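Long-range contacts in arginase (Medicago truncatula, PDB 6VSS), which hydrolyses L-arginine to urea and L-ornithine, and agmatine to urea and putrescine, using two manganese ions per subunit of a homohexamer: residues G58-T63 / D109-T114; A82-R87 / V311-Q316; S99-G104 / V332-A337; P150-V155 / D304-D309. One frame throughout, in Å; residues are numbered along the deposited sequence.

How the contacts relate
The four contacts lie in and around one parallel sheet; contact 4 joins two of its central strands. Contact 1 meets it, centres about 12 Å apart: Thr-63 O lies 2.7 Å from Arg-152 N and Thr-63 N 2.9 Å from Pro-150 O, probable hydrogen bonds. Contact 3 leans on contact 4 through Leu-154 CD1, 3.6 Å from Val-332 O, and on contact 1 where Ala-336 CB packs against Val-112 and Ile-113. Contact 2, centred about 25 Å from contact 1, holds Glu-312, inferred to bind substrate. The side chains of Asp-309 (contact 4) and Tyr-313 (contact 2) are about 8 and 11 Å from a manganese ion; that of Arg-333 (contact 3) is about 4 Å from ornithine-site Thr-97.

Contact 1 of 4, residues G58-T63 / D109-T114; sequences GGVAAT and DPRVIT
The guanidinium of Arg-111 is held at its edges: Gly-58 O and the Asp-109 carboxylate both meet it near its plane. NH1 of Arg-111 donates to Gly-58 O at 2.7 Å with an N-H...O angle of 160°, the acceptor lying 6° out of the guanidinium plane. Within 109-114, NE and NH2 of Arg-111 grip Asp-109 side-on, one nitrogen to each oxygen; the salt bridge NH2 to OD2 measures 2.7 Å. Asp-109 OD1 receives NE on its syn lone pair and also takes, from above the carboxylate plane, the backbone N of Arg-111, 2.9 Å away. A bend at chi3 (-65°) turns the guanidinium to reach both partners, while the aliphatic part of the chain slants across Val-60, whose CB is 3.9 Å from Arg-111 CD. With Arg-111 exchanged for alanine, Asp-109 would probably lose its ionic mate and Gly-58 O this donor. Farther along, Thr-63 OG1 donates to Arg-111 O at 2.6 Å, tilted from the carbonyl plane, and its methyl CG2 packs 3.9 Å from CG2 of Thr-114. The hydroxyl of Thr-114 turns to Lys-50 of helix 25-57, and Met-54 of that helix touches both Arg-111 and Thr-114. Asp-109 OD1 accepting from the backbone N two residues on defines an Asx turn. Here that turn leads into strand 113-118, one of the two outermost strands of the parallel sheet within this chain, and joins it to the loop that leaves helix 25-57 and enters the adjacent strand 63-69.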
loop_
_atom_site.group_PDB
_atom_site.type_symbol
_atom_site.label_atom_id
_atom_site.label_comp_id
_atom_site.label_asym_id
_atom_site.label_seq_id
_atom_site.Cartn_x
_atom_site.Cartn_y
_atom_site.Cartn_z
ATOM N N GLY B 58 13.190 44.856 -2.714
ATOM C CA GLY B 58 13.140 45.607 -1.446
ATOM C C GLY B 58 12.039 45.156 -0.499
ATOM O O GLY B 58 11.298 44.187 -0.832
ATOM N N GLY B 59 11.921 45.869 0.635
ATOM C CA GLY B 59 10.922 45.669 1.706
ATOM C C GLY B 59 11.110 44.329 2.413
ATOM O O GLY B 59 10.126 43.625 2.632
ATOM N N VAL B 60 12.347 43.973 2.735
ATOM C CA VAL B 60 12.722 42.605 3.176
ATOM C C VAL B 60 13.971 42.702 4.041
ATOM O O VAL B 60 14.969 43.298 3.610
ATOM C CB VAL B 60 12.976 41.683 1.976
ATOM C CG1 VAL B 60 14.035 42.250 1.040
ATOM C CG2 VAL B 60 13.345 40.274 2.435
ATOM N N ALA B 61 13.867 42.145 5.232
ATOM C CA ALA B 61 14.936 42.056 6.231
ATOM C C ALA B 61 15.522 40.656 6.179
ATOM O O ALA B 61 16.712 40.536 6.428
ATOM C CB ALA B 61 14.384 42.352 7.598
ATOM N N ALA B 62 14.716 39.628 5.899
ATOM C CA ALA B 62 15.246 38.246 5.829
ATOM C C ALA B 62 14.378 37.388 4.916
ATOM O O ALA B 62 13.116 37.588 4.888
ATOM C CB ALA B 62 15.374 37.629 7.210
ATOM N N THR B 63 15.042 36.479 4.195
ATOM C CA THR B 63 14.397 35.496 3.302
ATOM C C THR B 63 14.912 34.081 3.584
ATOM O O THR B 63 16.127 33.784 3.419
ATOM C CB THR B 63 14.502 35.973 1.850
ATOM O OG1 THR B 63 13.700 37.154 1.725
ATOM C CG2 THR B 63 14.056 34.906 0.866
ATOM N N ASP B 109 5.452 35.102 -2.766
ATOM C CA ASP B 109 6.440 36.187 -2.628
ATOM C C ASP B 109 7.812 35.541 -2.426
ATOM O O ASP B 109 8.017 34.845 -1.454
ATOM C CB ASP B 109 5.953 37.159 -1.565
ATOM C CG ASP B 109 6.823 38.383 -1.369
ATOM O OD1 ASP B 109 7.993 38.394 -1.837
ATOM O OD2 ASP B 109 6.342 39.305 -0.688
ATOM N N PRO B 110 8.806 35.731 -3.330
ATOM C CA PRO B 110 10.152 35.212 -3.135
ATOM C C PRO B 110 10.851 35.693 -1.866
ATOM O O PRO B 110 11.773 35.032 -1.421
ATOM C CB PRO B 110 10.940 35.754 -4.324
ATOM C CG PRO B 110 9.896 35.947 -5.374
ATOM C CD PRO B 110 8.685 36.426 -4.615
ATOM N N ARG B 111 10.386 36.789 -1.291
ATOM C CA ARG B 111 11.027 37.354 -0.089
ATOM C C ARG B 111 10.603 36.509 1.110
ATOM O O ARG B 111 11.222 36.573 2.119
ATOM C CB ARG B 111 10.612 38.815 0.059
ATOM C CG ARG B 111 11.047 39.693 -1.104
ATOM C CD ARG B 111 10.461 41.090 -0.951
ATOM N NE ARG B 111 9.014 41.035 -1.056
ATOM C CZ ARG B 111 8.228 42.094 -1.170
ATOM N NH1 ARG B 111 8.753 43.312 -1.203
ATOM N NH2 ARG B 111 6.914 41.926 -1.239
ATOM N N VAL B 112 9.536 35.747 0.973
ATOM C CA VAL B 112 9.077 34.827 2.044
ATOM C C VAL B 112 9.846 33.513 1.960
ATOM O O VAL B 112 10.207 32.979 3.001
ATOM C CB VAL B 112 7.570 34.591 1.934
ATOM C CG1 VAL B 112 7.122 33.627 3.011
ATOM C CG2 VAL B 112 6.843 35.916 2.017
ATOM N N ILE B 113 10.029 32.970 0.766
ATOM C CA ILE B 113 10.755 31.673 0.631
ATOM C C ILE B 113 11.322 31.544 -0.776
ATOM O O ILE B 113 10.663 31.929 -1.744
ATOM C CB ILE B 113 9.852 30.491 1.023
ATOM C CG1 ILE B 113 10.687 29.221 1.191
ATOM C CG2 ILE B 113 8.714 30.329 -0.008
ATOM C CD1 ILE B 113 9.861 28.025 1.518
ATOM N N THR B 114 12.543 31.029 -0.867
ATOM C CA THR B 114 13.191 30.842 -2.166
ATOM C C THR B 114 14.030 29.561 -2.105
ATOM O O THR B 114 14.604 29.267 -1.045
ATOM C CB THR B 114 13.947 32.135 -2.502
ATOM O OG1 THR B 114 14.293 32.089 -3.874
ATOM C CG2 THR B 114 15.242 32.296 -1.759
#

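Contact 2 of 4, residues A82-R87 / V311-Q316; sequences AFAPPR and VEYNPQ
Tyr-313 sets its ring opposite its own backbone N (chi1 171°), which carries it back to Ala-84 and Arg-87. Ala-84 CB sits 3.8 Å from Tyr-313 CD2, and Arg-87 CB meets the ring at its edge, 3.9 Å from Tyr-313 CE2. Ala-84 CB comes closer still to Tyr-313 O, at 3.1 Å, a buried carbonyl with no polar partner in the model. These contacts pack the start of helix 84-92 against the loop after strand 305-311 in the arginase fold. That loop carries Glu-312, inferred to bind substrate, and the phenol hydroxyl of Tyr-313 is hydrogen-bonded to Asp-318. In the conformer described here, one of two modelled, Arg-87 folds at chi2 and chi3 and tentatively lays one guanidinium face on Pro-315 CB, 3.7 Å from Arg-87 NH2. Phe-83 places its CB 3.9 Å from Pro-315 CG and presents its ring edge to Gln-316: OE1 lies in the ring plane, 3.4 Å from Phe-83 CE2, with ring and amide planes 87° apart. Replacing Phe-83 by alanine removes the ring and is likely to leave Gln-316 OE1 without its aromatic edge, opening a gap beside the amide. Gln-316 NE2 makes a weak hydrogen bond to Glu-90 of a second subunit.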
loop_
_atom_site.group_PDB
_atom_site.type_symbol
_atom_site.label_atom_id
_atom_site.label_comp_id
_atom_site.label_asym_id
_atom_site.label_seq_id
_atom_site.Cartn_x
_atom_site.Cartn_y
_atom_site.Cartn_z
ATOM N N ALA B 82 18.269 10.684 2.153
ATOM C CA ALA B 82 19.115 11.299 1.097
ATOM C C ALA B 82 18.241 11.796 -0.070
ATOM O O ALA B 82 18.596 12.783 -0.705
ATOM C CB ALA B 82 20.168 10.310 0.651
ATOM N N PHE B 83 17.040 11.228 -0.254
ATOM C CA PHE B 83 16.192 11.512 -1.424
ATOM C C PHE B 83 15.208 12.615 -1.071
ATOM O O PHE B 83 14.436 13.034 -1.953
ATOM C CB PHE B 83 15.473 10.242 -1.907
ATOM C CG PHE B 83 16.406 9.125 -2.293
ATOM C CD1 PHE B 83 17.276 9.259 -3.355
ATOM C CD2 PHE B 83 16.479 7.962 -1.552
ATOM C CE1 PHE B 83 18.177 8.251 -3.674
ATOM C CE2 PHE B 83 17.328 6.920 -1.916
ATOM C CZ PHE B 83 18.193 7.080 -2.954
ATOM N N ALA B 84 15.200 13.053 0.188
ATOM C CA ALA B 84 14.159 13.959 0.710
ATOM C C ALA B 84 14.095 15.338 0.031
ATOM O O ALA B 84 12.997 15.824 -0.266
ATOM C CB ALA B 84 14.289 14.040 2.203
ATOM N N PRO B 85 15.184 16.122 -0.152
ATOM C CA PRO B 85 14.983 17.530 -0.465
ATOM C C PRO B 85 14.092 17.809 -1.692
ATOM O O PRO B 85 13.186 18.621 -1.561
ATOM C CB PRO B 85 16.408 18.078 -0.532
ATOM C CG PRO B 85 17.204 17.173 0.377
ATOM C CD PRO B 85 16.590 15.809 0.122
ATOM N N PRO B 86 14.285 17.188 -2.887
ATOM C CA PRO B 86 13.470 17.463 -4.076
ATOM C C PRO B 86 11.997 17.088 -3.871
ATOM O O PRO B 86 11.137 17.774 -4.411
ATOM C CB PRO B 86 14.037 16.544 -5.178
ATOM C CG PRO B 86 15.462 16.318 -4.722
ATOM C CD PRO B 86 15.364 16.258 -3.205
ATOM N N ARG B 87 11.741 16.078 -3.050
ATOM C CA ARG B 87 10.352 15.650 -2.698
ATOM C C ARG B 87 9.717 16.744 -1.832
ATOM O O ARG B 87 8.590 17.076 -2.075
ATOM C CB ARG B 87 10.347 14.266 -2.038
ATOM C CG ARG B 87 10.626 13.140 -3.021
ATOM C CD ARG B 87 9.464 12.931 -3.977
ATOM N NE ARG B 87 8.410 12.125 -3.354
ATOM C CZ ARG B 87 8.496 10.789 -3.220
ATOM N NH1 ARG B 87 7.514 10.098 -2.656
ATOM N NH2 ARG B 87 9.576 10.153 -3.658
ATOM N N VAL B 311 14.833 17.718 8.800
ATOM C CA VAL B 311 15.646 16.503 8.566
ATOM C C VAL B 311 14.833 15.238 8.784
ATOM O O VAL B 311 13.788 15.345 9.415
ATOM C CB VAL B 311 16.890 16.521 9.451
ATOM C CG1 VAL B 311 17.702 17.772 9.118
ATOM C CG2 VAL B 311 16.584 16.460 10.929
ATOM N N GLU B 312 15.344 14.151 8.187
ATOM C CA GLU B 312 14.980 12.763 8.458
ATOM C C GLU B 312 13.612 12.468 7.794
ATOM O O GLU B 312 13.132 11.335 7.967
ATOM C CB GLU B 312 14.939 12.499 9.974
ATOM C CG GLU B 312 16.298 12.445 10.672
ATOM C CD GLU B 312 17.182 11.227 10.491
ATOM O OE1 GLU B 312 18.436 11.376 10.673
ATOM O OE2 GLU B 312 16.668 10.165 10.110
ATOM N N TYR B 313 13.067 13.327 6.906
ATOM C CA TYR B 313 12.015 12.845 5.974
ATOM C C TYR B 313 12.675 11.754 5.096
ATOM O O TYR B 313 13.727 12.015 4.509
ATOM C CB TYR B 313 11.367 13.925 5.099
ATOM C CG TYR B 313 10.476 13.350 4.028
ATOM C CD1 TYR B 313 9.574 12.337 4.312
ATOM C CD2 TYR B 313 10.517 13.805 2.713
ATOM C CE1 TYR B 313 8.738 11.811 3.331
ATOM C CE2 TYR B 313 9.726 13.249 1.714
ATOM C CZ TYR B 313 8.806 12.273 2.028
ATOM O OH TYR B 313 7.961 11.764 1.055
ATOM N N ASN B 314 12.051 10.568 5.025
ATOM C CA ASN B 314 12.511 9.403 4.226
ATOM C C ASN B 314 11.388 9.044 3.265
ATOM O O ASN B 314 10.468 8.296 3.594
ATOM C CB ASN B 314 12.878 8.267 5.196
ATOM C CG ASN B 314 13.510 7.086 4.485
ATOM O OD1 ASN B 314 13.330 6.945 3.276
ATOM N ND2 ASN B 314 14.249 6.255 5.227
ATOM N N PRO B 315 11.449 9.500 2.006
ATOM C CA PRO B 315 10.408 9.189 1.040
ATOM C C PRO B 315 10.279 7.700 0.686
ATOM O O PRO B 315 9.233 7.283 0.313
ATOM C CB PRO B 315 10.795 9.987 -0.219
ATOM C CG PRO B 315 12.153 10.554 0.019
ATOM C CD PRO B 315 12.514 10.350 1.467
ATOM N N GLN B 316 11.325 6.913 0.878
ATOM C CA GLN B 316 11.264 5.435 0.701
ATOM C C GLN B 316 10.406 4.804 1.784
ATOM O O GLN B 316 10.125 3.675 1.593
ATOM C CB GLN B 316 12.623 4.746 0.817
ATOM C CG GLN B 316 13.525 5.109 -0.339
ATOM C CD GLN B 316 14.845 4.383 -0.388
ATOM O OE1 GLN B 316 15.813 4.819 0.209
ATOM N NE2 GLN B 316 14.929 3.341 -1.208
#

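Contact 3 of 4, residues S99-G104 / V332-A337; sequences STTEEG and VRELAA
A type I beta turn from Thr-101 to Gly-104, closed by Gly-104 N to Thr-101 O at 3.0 Å, lies beside helix segment 332-337, with Thr-101 and Glu-334 the nearest residues by CA. Glu-334 is bent at chi2 (-67°), which carries its carboxylate to the turn. There Glu-334 OE2 accepts the backbone N of Glu-102 on its syn lone pair at 2.8 Å, with an N-H...O angle of 164°. On the other branch, Glu-334 OE1 takes a hydrogen from a water 2.7 Å away; that water accepts from Glu-103 N and is also bonded to Thr-101 OG1. Thr-101 fits between this carboxylate and the next helical turn: its CB is 3.4 Å from Glu-334 OE2, and its OG1, also bonded by Lys-105 N, is 3.6 Å from Ala-337 CB. Glu-102 crosses Glu-334 at about a right angle, its CB 3.5 Å from Glu-334 OE1. Its own carboxylate forms salt bridges to Lys-330 and Arg-292. Arg-333 donates to the main chain at Ile-92 O and Asn-98 O and packs on Thr-97; Asn-98 and Thr-97 belong to the ornithine-binding site. Glu-102 OE1 and Glu-334 OE1 approach within 5.0 Å, a pairing of like charges that Lys-330 and Arg-292 probably offset at Glu-102, while the backbone N-H and the water should help stabilise a charged Glu-334.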
loop_
_atom_site.group_PDB
_atom_site.type_symbol
_atom_site.label_atom_id
_atom_site.label_comp_id
_atom_site.label_asym_id
_atom_site.label_seq_id
_atom_site.Cartn_x
_atom_site.Cartn_y
_atom_site.Cartn_z
ATOM N N SER B 99 -0.819 28.877 -1.553
ATOM C CA SER B 99 0.548 29.355 -1.275
ATOM C C SER B 99 0.540 30.322 -0.083
ATOM O O SER B 99 1.460 31.123 -0.025
ATOM C CB SER B 99 1.106 29.998 -2.500
ATOM O OG SER B 99 0.570 31.314 -2.631
ATOM N N THR B 100 -0.424 30.218 0.841
ATOM C CA THR B 100 -0.454 31.042 2.093
ATOM C C THR B 100 -0.148 30.182 3.337
ATOM O O THR B 100 -0.767 29.141 3.504
ATOM C CB THR B 100 -1.777 31.811 2.252
ATOM O OG1 THR B 100 -2.024 32.485 1.021
ATOM C CG2 THR B 100 -1.741 32.806 3.387
ATOM N N THR B 101 0.795 30.620 4.179
ATOM C CA THR B 101 1.121 29.988 5.466
ATOM C C THR B 101 -0.043 30.245 6.419
ATOM O O THR B 101 -0.871 31.070 6.105
ATOM C CB THR B 101 2.455 30.468 6.033
ATOM O OG1 THR B 101 2.289 31.771 6.613
ATOM C CG2 THR B 101 3.544 30.414 4.983
ATOM N N GLU B 102 -0.066 29.505 7.521
ATOM C CA GLU B 102 -1.189 29.454 8.479
ATOM C C GLU B 102 -1.431 30.865 8.992
ATOM O O GLU B 102 -2.631 31.251 9.095
ATOM C CB GLU B 102 -0.907 28.467 9.608
ATOM C CG GLU B 102 -1.205 27.020 9.244
ATOM C CD GLU B 102 -1.740 26.161 10.386
ATOM O OE1 GLU B 102 -1.786 26.651 11.509
ATOM O OE2 GLU B 102 -2.113 25.004 10.143
ATOM N N GLU B 103 -0.352 31.617 9.243
ATOM C CA GLU B 103 -0.479 32.988 9.797
ATOM C C GLU B 103 -0.445 34.085 8.723
ATOM O O GLU B 103 -0.257 35.231 9.118
ATOM C CB GLU B 103 0.550 33.213 10.888
ATOM C CG GLU B 103 0.039 32.667 12.205
ATOM C CD GLU B 103 1.096 32.799 13.260
ATOM O OE1 GLU B 103 2.162 33.294 12.915
ATOM O OE2 GLU B 103 0.838 32.418 14.405
ATOM N N GLY B 104 -0.726 33.772 7.459
ATOM C CA GLY B 104 -1.061 34.767 6.428
ATOM C C GLY B 104 0.074 35.126 5.491
ATOM O O GLY B 104 -0.174 35.977 4.645
ATOM N N VAL B 332 8.388 23.159 6.719
ATOM C CA VAL B 332 9.291 24.129 6.027
ATOM C C VAL B 332 8.546 25.456 5.875
ATOM O O VAL B 332 9.143 26.515 6.155
ATOM C CB VAL B 332 9.836 23.611 4.676
ATOM C CG1 VAL B 332 10.799 24.595 4.055
ATOM C CG2 VAL B 332 10.617 22.318 4.861
ATOM N N ARG B 333 7.292 25.420 5.447
ATOM C CA ARG B 333 6.505 26.649 5.170
ATOM C C ARG B 333 6.346 27.453 6.464
ATOM O O ARG B 333 6.548 28.657 6.451
ATOM C CB ARG B 333 5.146 26.315 4.558
ATOM C CG ARG B 333 5.244 25.968 3.079
ATOM C CD ARG B 333 4.135 25.039 2.604
ATOM N NE ARG B 333 2.829 25.650 2.794
ATOM C CZ ARG B 333 1.879 25.781 1.879
ATOM N NH1 ARG B 333 2.066 25.372 0.639
ATOM N NH2 ARG B 333 0.775 26.437 2.189
ATOM N N GLU B 334 6.051 26.809 7.571
ATOM C CA GLU B 334 5.770 27.542 8.795
ATOM C C GLU B 334 7.102 28.012 9.396
ATOM O O GLU B 334 7.125 29.085 9.970
ATOM C CB GLU B 334 4.910 26.645 9.642
ATOM C CG GLU B 334 3.582 26.314 8.983
ATOM C CD GLU B 334 2.639 27.499 8.817
ATOM O OE1 GLU B 334 2.597 28.374 9.706
ATOM O OE2 GLU B 334 1.981 27.555 7.782
ATOM N N LEU B 335 8.183 27.249 9.266
ATOM C CA LEU B 335 9.526 27.720 9.693
ATOM C C LEU B 335 9.916 28.946 8.874
ATOM O O LEU B 335 10.383 29.923 9.495
ATOM C CB LEU B 335 10.562 26.591 9.589
ATOM C CG LEU B 335 12.028 26.979 9.892
ATOM C CD1 LEU B 335 12.144 27.772 11.167
ATOM C CD2 LEU B 335 12.897 25.726 10.017
ATOM N N ALA B 336 9.784 28.904 7.531
ATOM C CA ALA B 336 10.061 30.061 6.645
ATOM C C ALA B 336 9.230 31.296 7.078
ATOM O O ALA B 336 9.797 32.378 7.150
ATOM C CB ALA B 336 9.844 29.730 5.190
ATOM N N ALA B 337 7.925 31.132 7.333
ATOM C CA ALA B 337 6.995 32.191 7.780
ATOM C C ALA B 337 7.553 32.880 9.032
ATOM O O ALA B 337 7.388 34.114 9.159
ATOM C CB ALA B 337 5.605 31.622 8.007
HETATM O O HOH W 1 2.376 31.044 9.092
#

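Contact 4 of 4, residues P150-V155 / D304-D309; sequences PLRPLV and DIVGGD
Two neighbouring parallel strands from the middle of the arginase alpha/beta sheet meet here, 151-155 and 305-309, their axes 4.5 Å apart at closest and inclined by 11°. Gly-308 supplies both backbone bonds of the ladder: its N donates to Pro-153 O at 3.2 Å, and its O accepts Val-155 N at 2.9 Å. Leu-154 pairs with Gly-308 and Val-155 with Asp-309; Leu-154 points to one side of the sheet, Val-155 and Asp-309 to the other. Leu-154 goes to the side of helix 323-339, where it packs on Val-332 and Leu-335. On the other side Val-155 CB lies 3.9 Å from Asp-309 CB and packs on Val-166 of helix 163-174. With chi1 at 66°, the Asp-309 carboxylate leads away from Val-155 to hydrogen-bond Tyr-265, Ser-163 and Ser-267; its side chain is about 4 Å from that of the manganese ligand His-160. At the strand starts Arg-152, extended from CG to NE, reaches across to 304-309. Its NH1 donates twice near the guanidinium plane. Arg-152 NH1 forms a salt bridge of 2.8 Å with Asp-304 OD1, on the syn side, the two charged planes steeply inclined; Lys-341 gives this oxygen a second cationic partner. The other bond runs from Arg-152 NH1 to Ile-305 O, 2.9 Å long, and meets that oxygen from 51° above the carbonyl plane.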
loop_
_atom_site.group_PDB
_atom_site.type_symbol
_atom_site.label_atom_id
_atom_site.label_comp_id
_atom_site.label_asym_id
_atom_site.label_seq_id
_atom_site.Cartn_x
_atom_site.Cartn_y
_atom_site.Cartn_z
ATOM N N PRO B 150 19.527 39.382 2.001
ATOM C CA PRO B 150 18.923 39.054 3.287
ATOM C C PRO B 150 18.628 37.553 3.431
ATOM O O PRO B 150 17.802 37.211 4.246
ATOM C CB PRO B 150 17.603 39.825 3.189
ATOM C CG PRO B 150 17.211 39.697 1.734
ATOM C CD PRO B 150 18.511 39.566 0.966
ATOM N N LEU B 151 19.269 36.714 2.610
ATOM C CA LEU B 151 19.002 35.253 2.628
ATOM C C LEU B 151 19.401 34.694 3.987
ATOM O O LEU B 151 20.490 35.067 4.510
ATOM C CB LEU B 151 19.806 34.531 1.555
ATOM C CG LEU B 151 19.621 35.013 0.118
ATOM C CD1 LEU B 151 20.258 34.010 -0.826
ATOM C CD2 LEU B 151 18.153 35.231 -0.207
ATOM N N ARG B 152 18.595 33.767 4.489
ATOM C CA ARG B 152 18.849 32.998 5.728
ATOM C C ARG B 152 18.628 31.507 5.405
ATOM O O ARG B 152 17.610 31.169 4.812
ATOM C CB ARG B 152 18.036 33.519 6.908
ATOM C CG ARG B 152 18.464 34.888 7.403
ATOM C CD ARG B 152 17.850 35.223 8.743
ATOM N NE ARG B 152 18.069 36.620 9.040
ATOM C CZ ARG B 152 17.986 37.200 10.220
ATOM N NH1 ARG B 152 17.667 36.518 11.297
ATOM N NH2 ARG B 152 18.219 38.491 10.319
ATOM N N PRO B 153 19.574 30.639 5.783
ATOM C CA PRO B 153 19.572 29.227 5.403
ATOM C C PRO B 153 18.513 28.394 6.133
ATOM O O PRO B 153 18.545 28.309 7.369
ATOM C CB PRO B 153 20.970 28.760 5.807
ATOM C CG PRO B 153 21.263 29.621 6.978
ATOM C CD PRO B 153 20.800 30.985 6.502
ATOM N N LEU B 154 17.573 27.870 5.356
ATOM C CA LEU B 154 16.615 26.819 5.791
ATOM C C LEU B 154 17.066 25.523 5.079
ATOM O O LEU B 154 16.876 25.355 3.895
ATOM C CB LEU B 154 15.181 27.284 5.513
ATOM C CG LEU B 154 14.104 26.583 6.345
ATOM C CD1 LEU B 154 12.709 27.207 6.133
ATOM C CD2 LEU B 154 14.063 25.094 5.962
ATOM N N VAL B 155 17.832 24.703 5.794
ATOM C CA VAL B 155 18.447 23.480 5.239
ATOM C C VAL B 155 17.412 22.352 5.148
ATOM O O VAL B 155 16.677 22.083 6.149
ATOM C CB VAL B 155 19.705 23.124 6.032
ATOM C CG1 VAL B 155 20.275 21.785 5.618
ATOM C CG2 VAL B 155 20.751 24.245 5.897
ATOM N N ASP B 304 15.387 36.005 17.467
ATOM C CA ASP B 304 15.854 36.245 16.095
ATOM C C ASP B 304 16.272 34.889 15.526
ATOM O O ASP B 304 17.393 34.442 15.822
ATOM C CB ASP B 304 16.982 37.274 16.179
ATOM C CG ASP B 304 17.550 37.629 14.841
ATOM O OD1 ASP B 304 16.823 37.395 13.857
ATOM O OD2 ASP B 304 18.745 38.052 14.807
ATOM N N ILE B 305 15.420 34.267 14.709
ATOM C CA ILE B 305 15.751 33.023 13.958
ATOM C C ILE B 305 16.729 33.331 12.811
ATOM O O ILE B 305 16.365 34.027 11.814
ATOM C CB ILE B 305 14.490 32.290 13.487
ATOM C CG1 ILE B 305 13.503 32.120 14.639
ATOM C CG2 ILE B 305 14.875 30.953 12.876
ATOM C CD1 ILE B 305 12.117 31.780 14.183
ATOM N N VAL B 306 17.942 32.793 12.965
ATOM C CA VAL B 306 19.091 32.980 12.034
ATOM C C VAL B 306 19.269 31.772 11.099
ATOM O O VAL B 306 19.867 31.906 10.013
ATOM C CB VAL B 306 20.381 33.313 12.797
ATOM C CG1 VAL B 306 20.149 34.546 13.624
ATOM C CG2 VAL B 306 20.875 32.193 13.672
ATOM N N GLY B 307 18.775 30.596 11.475
ATOM C CA GLY B 307 18.785 29.445 10.569
ATOM C C GLY B 307 17.871 28.354 11.058
ATOM O O GLY B 307 17.385 28.434 12.180
ATOM N N GLY B 308 17.760 27.281 10.274
ATOM C CA GLY B 308 16.901 26.165 10.656
ATOM C C GLY B 308 17.089 24.999 9.717
ATOM O O GLY B 308 17.761 25.127 8.710
ATOM N N ASP B 309 16.530 23.865 10.076
ATOM C CA ASP B 309 16.616 22.671 9.216
ATOM C C ASP B 309 15.370 21.812 9.437
ATOM O O ASP B 309 14.644 21.950 10.457
ATOM C CB ASP B 309 17.971 21.988 9.370
ATOM C CG ASP B 309 18.195 21.407 10.732
ATOM O OD1 ASP B 309 17.303 20.631 11.173
ATOM O OD2 ASP B 309 19.287 21.678 11.317
#